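Local coordinates for chaperonin-like RBCX protein 1, chloroplastic (Arabidopsis thaliana, PDB 4GR2), which acts as a homodimeric chloroplast chaperone in the assembly of Rubisco, the carbon dioxide-fixing enzyme of photosynthesis, at residues Thr24-Ala27 with Val28-Ser32. The protein carries 2 engineered substitutions. Numbering follows the deposited sequence.
Sequences TYVA and VRIVS
Ile30 leans back over Val26, one helical turn earlier, its side chain lying across that of Val26. CB sits 3.5 Å from Val26 O. The same oxygen accepts the backbone hydrogen bond from Ile30 N at 2.8 Å, nearly straight at 163°. CG1, placed beside its own backbone N by a chi1 of -71°, comes to 3.3 Å from Val26 O and lies near Val26 CG1 as well. The chain then runs on extended, and CD1 ends 3.9 Å from Val26 CG1, the branch anti to Val26's own backbone N. Both residues also face helix 70-90, Val26 on Tyr86 and Ile30 on Val82. The bond from Ile30 N belongs to the i+4 to i hydrogen-bond pattern of the long helix 11-35 in the all-helical RbcX fold: the backbone N of Val28, Arg29 and Val31 likewise donates to the O of Thr24, Tyr25 and Ala27 respectively, the first two bonds being more bent. On another side of the helix Tyr25 and Arg29 run alongside each other, ring and guanidinium planes 19° apart, with Tyr25 OH 3.9 Å from Arg29 CD. The Tyr25 side chain also packs on Lys14 of the second subunit. Val28 packs on Phe61 of helix 58-68, while its CG2 stays 3.3 Å from Thr24 O.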
loop_
_atom_site.group_PDB
_atom_site.type_symbol
_atom_site.label_atom_id
_atom_site.label_comp_id
_atom_site.label_asym_id
_atom_site.label_seq_id
_atom_site.Cartn_x
_atom_site.Cartn_y
_atom_site.Cartn_z
ATOM N N THR B 24 11.470 3.124 1.724
ATOM C CA THR B 24 12.241 3.729 2.831
ATOM C C THR B 24 12.381 2.772 3.993
ATOM O O THR B 24 13.445 2.650 4.575
ATOM C CB THR B 24 11.585 5.009 3.351
ATOM O OG1 THR B 24 11.457 5.945 2.269
ATOM C CG2 THR B 24 12.391 5.628 4.518
ATOM N N TYR B 25 11.299 2.065 4.311
ATOM C CA TYR B 25 11.296 1.108 5.409
ATOM C C TYR B 25 12.148 -0.135 5.122
ATOM O O TYR B 25 12.863 -0.614 6.005
ATOM C CB TYR B 25 9.850 0.718 5.788
ATOM C CG TYR B 25 9.713 -0.691 6.315
ATOM C CD1 TYR B 25 9.839 -0.970 7.674
ATOM C CD2 TYR B 25 9.465 -1.752 5.447
ATOM C CE1 TYR B 25 9.722 -2.274 8.149
ATOM C CE2 TYR B 25 9.354 -3.049 5.909
ATOM C CZ TYR B 25 9.478 -3.305 7.259
ATOM O OH TYR B 25 9.358 -4.606 7.698
ATOM N N VAL B 26 12.040 -0.679 3.908
ATOM C CA VAL B 26 12.931 -1.758 3.477
ATOM C C VAL B 26 14.401 -1.299 3.599
ATOM O O VAL B 26 15.233 -1.996 4.168
ATOM C CB VAL B 26 12.665 -2.188 2.016
ATOM C CG1 VAL B 26 13.539 -3.385 1.654
ATOM C CG2 VAL B 26 11.199 -2.543 1.804
ATOM N N ALA B 27 14.693 -0.107 3.105
ATOM C CA ALA B 27 16.070 0.406 3.101
ATOM C C ALA B 27 16.650 0.521 4.504
ATOM O O ALA B 27 17.845 0.276 4.724
ATOM C CB ALA B 27 16.122 1.736 2.428
ATOM N N VAL B 28 15.803 0.925 5.452
ATOM C CA VAL B 28 16.230 1.039 6.836
ATOM C C VAL B 28 16.491 -0.350 7.408
ATOM O O VAL B 28 17.396 -0.539 8.223
ATOM C CB VAL B 28 15.191 1.805 7.699
ATOM C CG1 VAL B 28 15.505 1.652 9.157
ATOM C CG2 VAL B 28 15.161 3.277 7.314
ATOM N N ARG B 29 15.723 -1.339 6.968
ATOM C CA ARG B 29 15.943 -2.682 7.485
ATOM C C ARG B 29 17.217 -3.264 6.850
ATOM O O ARG B 29 18.014 -3.947 7.514
ATOM C CB ARG B 29 14.714 -3.563 7.262
ATOM C CG ARG B 29 14.493 -4.590 8.366
ATOM C CD ARG B 29 13.152 -5.292 8.226
ATOM N NE ARG B 29 13.217 -6.691 8.657
ATOM C CZ ARG B 29 13.424 -7.726 7.839
ATOM N NH1 ARG B 29 13.591 -7.529 6.536
ATOM N NH2 ARG B 29 13.464 -8.964 8.320
ATOM N N ILE B 30 17.417 -2.953 5.571
ATOM C CA ILE B 30 18.625 -3.342 4.854
ATOM C C ILE B 30 19.877 -2.729 5.517
ATOM O O ILE B 30 20.732 -3.455 6.037
ATOM C CB ILE B 30 18.533 -2.924 3.360
ATOM C CG1 ILE B 30 17.507 -3.792 2.613
ATOM C CG2 ILE B 30 19.906 -2.956 2.681
ATOM C CD1 ILE B 30 17.407 -3.445 1.129
ATOM N N VAL B 31 19.962 -1.399 5.522
ATOM C CA VAL B 31 21.091 -0.693 6.124
ATOM C C VAL B 31 21.325 -1.118 7.585
ATOM O O VAL B 31 22.469 -1.198 8.040
ATOM C CB VAL B 31 20.918 0.853 6.004
ATOM C CG1 VAL B 31 22.025 1.608 6.753
ATOM C CG2 VAL B 31 20.866 1.275 4.529
ATOM N N SER B 32 20.253 -1.421 8.309
ATOM C CA SER B 32 20.401 -1.856 9.696
ATOM C C SER B 32 21.138 -3.178 9.764
ATOM O O SER B 32 22.023 -3.363 10.606
ATOM C CB SER B 32 19.050 -1.980 10.401
ATOM O OG SER B 32 19.213 -2.472 11.723
#